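Local coordinates for protein N-acetylmuramoyl-L-alanine amidase XlyA (Bacillus subtilis, PDB 3RDR) that hydrolyses the amide link between N-acetylmuramoyl residues and L-amino acids in cell-wall glycopeptides, this chain being its zinc-bound catalytic domain, at residues A[17-22]-A[74-79]; A[57-62]-A[69-74]; A[37-42]-A[100-105]; A[8-13]-A[49-54]. One frame throughout, in Å; residues are numbered along the deposited sequence.

Interaction 1: A[17-22]-A[74-79]; sequences NNRPGY and LNENGW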
# COMPACT_ATOMS: atom_id res chain seq x y z
N ASN A 17 8.09 -16.10 3.79
CA ASN A 17 9.09 -15.15 4.26
C ASN A 17 8.57 -13.71 4.29
O ASN A 17 8.97 -12.92 5.15
CB ASN A 17 10.35 -15.23 3.38
CG ASN A 17 11.19 -16.47 3.66
OD1 ASN A 17 12.09 -16.81 2.89
ND2 ASN A 17 10.90 -17.15 4.77
N ASN A 18 7.68 -13.36 3.37
CA ASN A 18 7.16 -12.00 3.38
C ASN A 18 5.80 -11.86 4.06
O ASN A 18 5.06 -10.91 3.79
CB ASN A 18 7.13 -11.39 1.97
CG ASN A 18 6.15 -12.06 1.05
OD1 ASN A 18 5.75 -11.50 0.02
ND2 ASN A 18 5.75 -13.27 1.39
N ARG A 19 5.47 -12.81 4.92
CA ARG A 19 4.24 -12.73 5.70
C ARG A 19 4.67 -13.02 7.13
O ARG A 19 4.34 -14.06 7.70
CB ARG A 19 3.17 -13.74 5.24
CG ARG A 19 1.89 -13.61 6.06
CD ARG A 19 0.66 -14.31 5.47
NE ARG A 19 -0.48 -14.18 6.37
CZ ARG A 19 -1.69 -14.69 6.17
NH1 ARG A 19 -1.96 -15.39 5.07
NH2 ARG A 19 -2.64 -14.52 7.07
N PRO A 20 5.43 -12.09 7.74
CA PRO A 20 5.92 -12.22 9.11
C PRO A 20 4.82 -12.57 10.10
O PRO A 20 5.06 -13.28 11.07
CB PRO A 20 6.56 -10.86 9.38
CG PRO A 20 5.79 -9.93 8.48
CD PRO A 20 5.69 -10.74 7.22
N GLY A 21 3.62 -12.05 9.86
CA GLY A 21 2.49 -12.35 10.72
C GLY A 21 2.44 -11.78 12.13
O GLY A 21 1.84 -12.40 13.01
N TYR A 22 3.07 -10.63 12.37
CA TYR A 22 3.01 -10.05 13.71
C TYR A 22 1.66 -9.36 13.87
O TYR A 22 1.18 -8.71 12.93
CB TYR A 22 4.12 -9.02 13.92
CG TYR A 22 5.49 -9.63 14.09
CD1 TYR A 22 5.79 -10.44 15.19
CD2 TYR A 22 6.49 -9.41 13.14
CE1 TYR A 22 7.06 -11.02 15.33
CE2 TYR A 22 7.74 -9.98 13.27
CZ TYR A 22 8.03 -10.78 14.37
OH TYR A 22 9.28 -11.34 14.48
N LEU A 74 -5.65 -7.14 7.64
CA LEU A 74 -5.31 -5.91 8.33
C LEU A 74 -4.89 -6.04 9.80
O LEU A 74 -4.55 -5.04 10.44
CB LEU A 74 -6.46 -4.91 8.20
CG LEU A 74 -6.86 -4.61 6.74
CD1 LEU A 74 -7.79 -3.41 6.71
CD2 LEU A 74 -5.61 -4.34 5.90
N ASN A 75 -4.90 -7.26 10.34
CA ASN A 75 -4.47 -7.46 11.72
C ASN A 75 -3.04 -8.00 11.77
O ASN A 75 -2.57 -8.44 12.83
CB ASN A 75 -5.43 -8.40 12.48
CG ASN A 75 -5.72 -9.69 11.72
OD1 ASN A 75 -4.81 -10.39 11.28
ND2 ASN A 75 -7.00 -10.01 11.59
N GLU A 76 -2.36 -7.97 10.63
CA GLU A 76 -0.97 -8.42 10.51
C GLU A 76 -0.12 -7.34 9.86
O GLU A 76 -0.62 -6.52 9.09
CB GLU A 76 -0.89 -9.70 9.67
CG GLU A 76 -1.24 -10.98 10.40
CD GLU A 76 -1.11 -12.21 9.52
OE1 GLU A 76 -0.24 -12.21 8.62
OE2 GLU A 76 -1.86 -13.18 9.72
N ASN A 77 1.18 -7.33 10.15
CA ASN A 77 2.09 -6.34 9.58
C ASN A 77 2.70 -6.83 8.27
O ASN A 77 2.58 -8.00 7.91
CB ASN A 77 3.24 -6.03 10.55
CG ASN A 77 4.31 -7.11 10.53
OD1 ASN A 77 4.06 -8.27 10.86
ND2 ASN A 77 5.53 -6.72 10.14
N GLY A 78 3.36 -5.92 7.57
CA GLY A 78 4.03 -6.26 6.34
C GLY A 78 5.43 -5.67 6.45
O GLY A 78 5.69 -4.92 7.38
N TRP A 79 6.32 -6.02 5.53
CA TRP A 79 7.68 -5.47 5.53
C TRP A 79 7.72 -4.50 4.35
O TRP A 79 7.91 -4.94 3.22
CB TRP A 79 8.71 -6.58 5.32
CG TRP A 79 8.84 -7.57 6.44
CD1 TRP A 79 8.97 -8.92 6.33
CD2 TRP A 79 8.93 -7.28 7.85
NE1 TRP A 79 9.14 -9.49 7.56
CE2 TRP A 79 9.12 -8.51 8.52
CE3 TRP A 79 8.87 -6.10 8.60
CZ2 TRP A 79 9.24 -8.60 9.91
CZ3 TRP A 79 8.99 -6.18 9.98
CH2 TRP A 79 9.18 -7.43 10.62
O HOH W 1 9.42 -12.49 7.93
O HOH W 2 2.14 -10.76 7.92
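Tyr22 and Asn77 lie side by side where two irregular loop segments, following strands 7-9 and 68-70, run together, with Gly21 and Glu76 approaching to 5.2 Å between their CA atoms. Two bonds tie this point: Asn77 N donates to Tyr22 O at 3.1 Å, and Tyr22 N donates to the side-chain atom Asn77 OD1 at 3.0 Å. The second donor lies nearly along the C=O axis of the amide, whose CG sits between backbone N and carbonyl carbon (chi1 79°), turned alongside the tyrosine. The extended chain of Arg19 crosses Glu76 at about a right angle and grips it side-on. Arg19 NE donates to Glu76 OE1 at 3.0 Å, and Arg19 NH2 donates to Glu76 OE2 at 3.1 Å; both acceptors are met on their syn sides, NH2 farther out of the carboxylate plane than NE, the two planar groups being 36° apart. Pro20 supplies the apolar part, its CG standing 3.8 Å from the centroid of the five-membered ring of Trp79, 24° off the normal, a CH-pi contact over the face. The Trp79 side chain is about 11 Å from the bound zinc ion. At the indole edge, a water links Trp79 NE1 to Asn17 O. A second water accepts from Gly21 N and donates to Glu76 OE1 and Asn77 O. Outside the pair, Arg19 NH1 reaches Ile12 O, and the tyrosine ring has Arg90 as a cation-pi partner. Bonds to separate carboxylate oxygens fix the rotation of both charged groups, so this surface closure combines directional polar bonds with the proline–indole contact.

Interaction 2: A[57-62]-A[69-74]; sequences TSWHFT and YQHLPL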
# COMPACT_ATOMS: atom_id res chain seq x y z
N THR A 57 9.62 -8.57 0.59
CA THR A 57 8.84 -7.36 0.87
C THR A 57 7.35 -7.66 0.77
O THR A 57 6.94 -8.57 0.05
CB THR A 57 9.20 -6.22 -0.13
OG1 THR A 57 10.54 -5.77 0.13
CG2 THR A 57 8.25 -5.05 0.02
N SER A 58 6.54 -6.91 1.51
CA SER A 58 5.09 -7.12 1.47
C SER A 58 4.33 -5.93 2.03
O SER A 58 4.83 -5.21 2.90
CB SER A 58 4.71 -8.37 2.26
OG SER A 58 4.96 -8.20 3.65
N TRP A 59 3.13 -5.72 1.51
CA TRP A 59 2.26 -4.64 1.94
C TRP A 59 0.83 -5.17 1.86
O TRP A 59 0.60 -6.27 1.36
CB TRP A 59 2.46 -3.40 1.07
CG TRP A 59 2.34 -3.67 -0.38
CD1 TRP A 59 1.22 -3.56 -1.14
CD2 TRP A 59 3.38 -4.14 -1.26
NE1 TRP A 59 1.49 -3.93 -2.44
CE2 TRP A 59 2.81 -4.29 -2.54
CE3 TRP A 59 4.74 -4.44 -1.08
CZ2 TRP A 59 3.54 -4.73 -3.64
CZ3 TRP A 59 5.47 -4.87 -2.18
CH2 TRP A 59 4.87 -5.01 -3.45
N HIS A 60 -0.13 -4.38 2.34
CA HIS A 60 -1.52 -4.82 2.38
C HIS A 60 -2.38 -4.67 1.14
O HIS A 60 -3.12 -5.60 0.79
CB HIS A 60 -2.20 -4.12 3.57
CG HIS A 60 -1.42 -4.23 4.84
ND1 HIS A 60 -1.63 -5.23 5.76
CD2 HIS A 60 -0.37 -3.51 5.31
CE1 HIS A 60 -0.74 -5.13 6.74
NE2 HIS A 60 0.03 -4.09 6.48
N PHE A 61 -2.29 -3.53 0.46
CA PHE A 61 -3.11 -3.27 -0.72
C PHE A 61 -2.34 -2.74 -1.93
O PHE A 61 -1.47 -1.88 -1.80
CB PHE A 61 -4.19 -2.23 -0.40
CG PHE A 61 -5.22 -2.67 0.59
CD1 PHE A 61 -6.25 -3.53 0.22
CD2 PHE A 61 -5.22 -2.16 1.89
CE1 PHE A 61 -7.27 -3.86 1.12
CE2 PHE A 61 -6.23 -2.48 2.79
CZ PHE A 61 -7.25 -3.33 2.40
N THR A 62 -2.68 -3.24 -3.11
CA THR A 62 -2.09 -2.74 -4.35
C THR A 62 -3.29 -2.19 -5.11
O THR A 62 -4.30 -2.88 -5.27
CB THR A 62 -1.40 -3.83 -5.18
OG1 THR A 62 -0.31 -4.38 -4.43
CG2 THR A 62 -0.84 -3.22 -6.47
N TYR A 69 -6.23 -5.19 -4.86
CA TYR A 69 -5.94 -6.52 -4.37
C TYR A 69 -5.37 -6.40 -2.96
O TYR A 69 -4.57 -5.51 -2.69
CB TYR A 69 -4.92 -7.24 -5.26
CG TYR A 69 -5.53 -8.08 -6.36
CD1 TYR A 69 -6.14 -7.49 -7.47
CD2 TYR A 69 -5.51 -9.47 -6.28
CE1 TYR A 69 -6.72 -8.27 -8.47
CE2 TYR A 69 -6.09 -10.27 -7.27
CZ TYR A 69 -6.69 -9.66 -8.37
OH TYR A 69 -7.27 -10.44 -9.35
N GLN A 70 -5.79 -7.29 -2.06
CA GLN A 70 -5.30 -7.29 -0.68
C GLN A 70 -4.45 -8.55 -0.51
O GLN A 70 -4.90 -9.66 -0.76
CB GLN A 70 -6.47 -7.32 0.31
CG GLN A 70 -6.07 -6.99 1.74
CD GLN A 70 -7.22 -7.18 2.71
OE1 GLN A 70 -8.38 -7.02 2.36
NE2 GLN A 70 -6.89 -7.52 3.95
N HIS A 71 -3.21 -8.35 -0.07
CA HIS A 71 -2.26 -9.44 0.08
C HIS A 71 -2.08 -9.90 1.52
O HIS A 71 -1.52 -10.97 1.77
CB HIS A 71 -0.90 -8.99 -0.46
CG HIS A 71 -1.00 -8.18 -1.72
ND1 HIS A 71 -1.31 -8.73 -2.94
CD2 HIS A 71 -0.86 -6.85 -1.93
CE1 HIS A 71 -1.35 -7.78 -3.86
NE2 HIS A 71 -1.08 -6.62 -3.27
N LEU A 72 -2.55 -9.09 2.46
CA LEU A 72 -2.40 -9.39 3.88
C LEU A 72 -3.64 -8.95 4.66
O LEU A 72 -4.32 -8.00 4.28
CB LEU A 72 -1.20 -8.62 4.43
CG LEU A 72 0.22 -9.16 4.66
CD1 LEU A 72 0.52 -10.37 3.81
CD2 LEU A 72 1.19 -8.03 4.40
N PRO A 73 -3.95 -9.66 5.76
CA PRO A 73 -5.11 -9.28 6.56
C PRO A 73 -4.70 -8.02 7.33
O PRO A 73 -3.52 -7.86 7.64
CB PRO A 73 -5.32 -10.49 7.48
CG PRO A 73 -3.93 -11.03 7.65
CD PRO A 73 -3.38 -10.94 6.23
N LEU A 74 -5.65 -7.14 7.64
CA LEU A 74 -5.31 -5.91 8.33
C LEU A 74 -4.89 -6.04 9.80
O LEU A 74 -4.55 -5.04 10.44
CB LEU A 74 -6.46 -4.91 8.20
CG LEU A 74 -6.86 -4.61 6.74
CD1 LEU A 74 -7.79 -3.41 6.71
CD2 LEU A 74 -5.61 -4.34 5.90
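Thr62 OG1 and His71 NE2 meet at 2.6 Å, a short hydrogen bond in which either could be the donor. The same hydroxyl oxygen accepts from Trp59 NE1 at 2.7 Å, close to the indole plane, so it is held between two rings. These rings form an offset edge-to-face pair, the edge of His71 turned to the face of Trp59 with planes at 82°. Leu72 CD2 lies over one face of the His60 imidazole, near its rim. The Phe61 ring runs alongside the Gln70 chain, Phe61 CE1 touching Gln70 CG at 3.4 Å, while Leu74 CD2 comes to 3.7 Å from Phe61 CE2. Gln70 is extended, with CG anti to the backbone N (chi1 -166°), which carries Gln70 NE2 to Leu72 O at 2.6 Å; its OE1 is taken by Gln9. Behind these side chains stands an antiparallel hairpin: Thr62 and Tyr69 are the hydrogen-bonded pair, Phe61 and Gln70 the non-hydrogen-bonded one. Past the strand ends, His71 N still donates to His60 O at 2.9 Å. The Trp59 side chain is about 8 Å from the zinc ion held by His32, His133 and Cys141. Phe61 packs on Leu115 and Leu119 of helix 105-122, whereas His71 lies against Ala47 and Leu50 of helix 43-50, so the hairpin is sandwiched between helices, flanked by strands 7-9 and 92-97 in the mixed sheet of this T7 lysozyme fold.

Interaction 3: A[37-42]-A[100-105]; sequences TAVGAD and NADGDF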
# COMPACT_ATOMS: atom_id res chain seq x y z
N THR A 37 6.57 1.13 -14.42
CA THR A 37 5.75 1.64 -15.51
C THR A 37 5.44 0.61 -16.61
O THR A 37 4.71 0.91 -17.55
CB THR A 37 6.43 2.86 -16.19
OG1 THR A 37 7.74 2.48 -16.63
CG2 THR A 37 6.54 4.03 -15.22
N ALA A 38 6.00 -0.59 -16.47
CA ALA A 38 5.79 -1.64 -17.46
C ALA A 38 4.34 -1.99 -17.72
O ALA A 38 3.53 -2.10 -16.79
CB ALA A 38 6.55 -2.89 -17.05
N VAL A 39 4.01 -2.18 -18.99
CA VAL A 39 2.66 -2.56 -19.37
C VAL A 39 2.37 -3.89 -18.67
O VAL A 39 3.20 -4.80 -18.69
CB VAL A 39 2.54 -2.74 -20.92
CG1 VAL A 39 3.51 -3.83 -21.40
CG2 VAL A 39 1.10 -3.07 -21.31
N GLY A 40 1.21 -3.98 -18.02
CA GLY A 40 0.85 -5.20 -17.33
C GLY A 40 1.21 -5.26 -15.85
O GLY A 40 0.81 -6.20 -15.17
N ALA A 41 1.95 -4.28 -15.35
CA ALA A 41 2.33 -4.28 -13.93
C ALA A 41 1.19 -3.72 -13.08
O ALA A 41 1.33 -2.68 -12.44
CB ALA A 41 3.60 -3.46 -13.73
N ASP A 42 0.06 -4.42 -13.08
CA ASP A 42 -1.12 -3.99 -12.34
C ASP A 42 -1.27 -4.69 -10.99
O ASP A 42 -0.37 -5.41 -10.55
CB ASP A 42 -2.37 -4.19 -13.20
CG ASP A 42 -2.63 -5.65 -13.54
OD1 ASP A 42 -3.45 -5.91 -14.44
OD2 ASP A 42 -2.02 -6.54 -12.90
N ASN A 100 1.53 1.18 -14.11
CA ASN A 100 1.55 0.45 -15.37
C ASN A 100 1.08 1.28 -16.58
O ASN A 100 0.10 2.02 -16.50
CB ASN A 100 0.74 -0.85 -15.26
CG ASN A 100 -0.67 -0.64 -14.75
OD1 ASN A 100 -0.89 -0.06 -13.68
ND2 ASN A 100 -1.65 -1.11 -15.52
N ALA A 101 1.80 1.16 -17.69
CA ALA A 101 1.50 1.89 -18.91
C ALA A 101 0.06 1.72 -19.39
O ALA A 101 -0.54 2.67 -19.88
CB ALA A 101 2.46 1.47 -20.01
N ASP A 102 -0.49 0.52 -19.25
CA ASP A 102 -1.86 0.27 -19.69
C ASP A 102 -2.92 0.73 -18.69
O ASP A 102 -4.10 0.41 -18.84
CB ASP A 102 -2.07 -1.21 -20.03
CG ASP A 102 -1.63 -2.15 -18.91
OD1 ASP A 102 -2.27 -3.21 -18.75
OD2 ASP A 102 -0.63 -1.85 -18.22
N GLY A 103 -2.50 1.49 -17.68
CA GLY A 103 -3.44 1.98 -16.69
C GLY A 103 -3.44 3.50 -16.57
O GLY A 103 -2.50 4.16 -17.00
N ASP A 104 -4.49 4.03 -15.97
CA ASP A 104 -4.64 5.48 -15.78
C ASP A 104 -4.20 5.82 -14.35
O ASP A 104 -4.88 5.47 -13.39
CB ASP A 104 -6.11 5.86 -15.97
CG ASP A 104 -6.33 7.35 -16.04
OD1 ASP A 104 -5.67 8.10 -15.29
OD2 ASP A 104 -7.18 7.79 -16.84
N PHE A 105 -3.07 6.50 -14.21
CA PHE A 105 -2.56 6.85 -12.88
C PHE A 105 -3.53 7.73 -12.10
O PHE A 105 -3.69 7.57 -10.89
CB PHE A 105 -1.20 7.54 -12.98
CG PHE A 105 -0.49 7.68 -11.66
CD1 PHE A 105 -0.03 6.55 -10.98
CD2 PHE A 105 -0.30 8.93 -11.08
CE1 PHE A 105 0.61 6.66 -9.75
CE2 PHE A 105 0.35 9.06 -9.84
CZ PHE A 105 0.80 7.92 -9.18
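Thr37 and Val39 pass close to Asn100 and Ala101 as two turns come together, a type II turn over Ala38 to Ala41 and a type I turn over Asn100 to Gly103, with Ala101 N donating to Thr37 O at 2.9 Å. That bond is bent, 131° at the hydrogen. Asp102 makes the straighter link: Gly40 N reaches Asp102 OD2 at 2.8 Å and 172°. Asn100 ND2 donates to Asp102 OD2 as well, at 3.0 Å, the two donors arriving from opposite faces of the carboxylate plane. One oxygen thus joins both turns and also fixes the asparagine amide. The torsion of Asp102, with CG between backbone N and carbonyl carbon (chi1 52°), swings the acid back to the facing turn. The Val39 and Asp102 side chains cross at about a right angle, Val39 CG2 lying 3.7 Å from Asp102 CG, and Asn100 CB rests against the carbonyl oxygens of Ala38 and Ala41. Both loops lead straight into helices: Asp42 is the N-cap of helix 43-50, its OD2 bonded to Ala45 N, and Asp104 caps helix 105-122 through Lys107 N. The contact therefore joins the loops that follow neighbouring parallel strands 28-33 and 92-97 at the starts of those two helices.

Interaction 4: A[8-13]-A[49-54]; sequences IQDFIP and YLKNPD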
# COMPACT_ATOMS: atom_id res chain seq x y z
N ILE A 8 -10.24 -7.37 -4.18
CA ILE A 8 -10.06 -8.81 -4.30
C ILE A 8 -9.00 -9.31 -3.30
O ILE A 8 -7.86 -8.86 -3.32
CB ILE A 8 -9.61 -9.22 -5.72
CG1 ILE A 8 -10.71 -8.93 -6.74
CG2 ILE A 8 -9.26 -10.71 -5.76
CD1 ILE A 8 -10.87 -7.46 -7.08
N GLN A 9 -9.40 -10.23 -2.43
CA GLN A 9 -8.47 -10.78 -1.44
C GLN A 9 -7.76 -12.01 -2.01
O GLN A 9 -8.39 -12.95 -2.50
CB GLN A 9 -9.22 -11.16 -0.16
CG GLN A 9 -9.92 -9.98 0.49
CD GLN A 9 -10.54 -10.34 1.83
OE1 GLN A 9 -11.21 -11.37 1.96
NE2 GLN A 9 -10.35 -9.47 2.82
N ASP A 10 -6.43 -11.97 -1.95
CA ASP A 10 -5.60 -13.06 -2.45
C ASP A 10 -4.33 -13.03 -1.62
O ASP A 10 -3.25 -12.65 -2.08
CB ASP A 10 -5.31 -12.84 -3.94
CG ASP A 10 -4.54 -13.98 -4.56
OD1 ASP A 10 -4.72 -15.13 -4.11
OD2 ASP A 10 -3.77 -13.73 -5.51
N PHE A 11 -4.48 -13.44 -0.36
CA PHE A 11 -3.41 -13.43 0.61
C PHE A 11 -2.16 -14.24 0.30
O PHE A 11 -2.20 -15.27 -0.38
CB PHE A 11 -3.94 -13.87 1.98
CG PHE A 11 -4.94 -12.92 2.59
CD1 PHE A 11 -5.54 -13.22 3.81
CD2 PHE A 11 -5.28 -11.73 1.94
CE1 PHE A 11 -6.48 -12.36 4.38
CE2 PHE A 11 -6.21 -10.86 2.50
CZ PHE A 11 -6.82 -11.18 3.72
N ILE A 12 -1.05 -13.74 0.83
CA ILE A 12 0.24 -14.39 0.71
C ILE A 12 0.08 -15.57 1.66
O ILE A 12 -0.52 -15.42 2.73
CB ILE A 12 1.36 -13.45 1.23
CG1 ILE A 12 1.54 -12.28 0.26
CG2 ILE A 12 2.64 -14.23 1.43
CD1 ILE A 12 2.36 -11.13 0.84
N PRO A 13 0.59 -16.76 1.30
CA PRO A 13 0.42 -17.89 2.22
C PRO A 13 1.06 -17.73 3.60
O PRO A 13 2.16 -17.18 3.74
CB PRO A 13 0.98 -19.07 1.43
CG PRO A 13 2.01 -18.43 0.54
CD PRO A 13 1.30 -17.17 0.08
N TYR A 49 3.05 -11.85 -7.89
CA TYR A 49 4.45 -11.70 -7.53
C TYR A 49 4.69 -11.91 -6.03
O TYR A 49 5.61 -12.63 -5.64
CB TYR A 49 4.96 -10.32 -7.92
CG TYR A 49 6.27 -9.97 -7.25
CD1 TYR A 49 7.47 -10.54 -7.69
CD2 TYR A 49 6.31 -9.13 -6.14
CE1 TYR A 49 8.68 -10.27 -7.03
CE2 TYR A 49 7.51 -8.86 -5.48
CZ TYR A 49 8.69 -9.43 -5.93
OH TYR A 49 9.88 -9.18 -5.27
N LEU A 50 3.87 -11.27 -5.20
CA LEU A 50 4.03 -11.36 -3.75
C LEU A 50 3.94 -12.78 -3.19
O LEU A 50 4.43 -13.04 -2.08
CB LEU A 50 3.03 -10.44 -3.05
CG LEU A 50 3.35 -8.94 -3.16
CD1 LEU A 50 2.25 -8.10 -2.52
CD2 LEU A 50 4.68 -8.66 -2.47
N LYS A 51 3.33 -13.69 -3.93
CA LYS A 51 3.20 -15.06 -3.46
C LYS A 51 4.39 -15.95 -3.81
O LYS A 51 4.40 -17.13 -3.47
CB LYS A 51 1.89 -15.67 -3.95
CG LYS A 51 0.67 -14.93 -3.39
CD LYS A 51 -0.58 -15.79 -3.33
CE LYS A 51 -1.12 -16.11 -4.71
NZ LYS A 51 -2.44 -16.79 -4.62
N ASN A 52 5.39 -15.39 -4.49
CA ASN A 52 6.59 -16.16 -4.83
C ASN A 52 7.36 -16.38 -3.54
O ASN A 52 7.64 -15.44 -2.80
CB ASN A 52 7.47 -15.39 -5.83
CG ASN A 52 7.11 -15.69 -7.27
OD1 ASN A 52 6.94 -16.85 -7.65
ND2 ASN A 52 7.02 -14.65 -8.09
N PRO A 53 7.73 -17.64 -3.24
CA PRO A 53 8.47 -18.02 -2.03
C PRO A 53 9.73 -17.23 -1.71
O PRO A 53 10.15 -17.18 -0.56
CB PRO A 53 8.76 -19.51 -2.27
CG PRO A 53 7.57 -19.95 -3.04
CD PRO A 53 7.41 -18.83 -4.05
N ASP A 54 10.34 -16.63 -2.72
CA ASP A 54 11.57 -15.88 -2.50
C ASP A 54 11.43 -14.38 -2.23
O ASP A 54 12.43 -13.71 -1.96
CB ASP A 54 12.54 -16.10 -3.66
CG ASP A 54 11.82 -16.38 -4.97
OD1 ASP A 54 10.94 -15.58 -5.34
OD2 ASP A 54 12.15 -17.40 -5.62
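Ile12 and Leu50 make the buried, apolar side of this contact, Ile12 CD1 lying 4.0 Å from Leu50 CB, an ordinary van der Waals distance, as the two side chains pass at a slant. Ile12 CG1 also rests 3.8 Å from Leu50 O. The isoleucine has CG1 beside its backbone N and anti to the carbonyl carbon (chi1 -70°), which brings CG1 and the CD1 beyond it against Leu50. The closest approaches are on the more exposed side and belong to Lys51, whose methylene chain passes Phe11 O with Lys51 CD at 3.4 Å. Only loosely does it meet the exposed Pro13, at 4.1 Å between Lys51 CD and Pro13 CD. A bend at chi3 (-69°) then turns the amine to Asp10, giving a salt bridge of 2.9 Å from Lys51 NZ to Asp10 OD1. The ammonium comes in on the syn side, 24° out of the carboxylate plane, and Lys51 NZ is farther from Asp10 OD2, at 3.5 Å. Ile12 is also in touch with Leu72 and Asn18, and Leu50 with His71. The contact joins the last part of the 43-50 helix region, and the turn after it, to the chain leaving strand 7-9, the edge strand paired in parallel with strand 68-70.

Interaction 2 is the buried one, a hairpin whose buried polar groups bond to one another among aromatic and apolar side chains; interaction 1 is a surface contact, and interactions 3 and 4 are partly buried. Interactions 1 and 2 share Leu74 and touch through Ser58, whose OG bonds to Asn18 O. Interaction 4 meets interaction 2 through the backbone bond between Ile12 N and His71 O and through the pairing of strands 7-9 and 68-70. Interaction 3 stands apart, its centre about 26 Å from that of interaction 1, across the chain's centre. Helix 43-50 runs from the loop of interaction 3 toward interaction 4. Salt bridges mark 1 and 4, whereas 3 relies on a carboxylate accepting amide N-H groups.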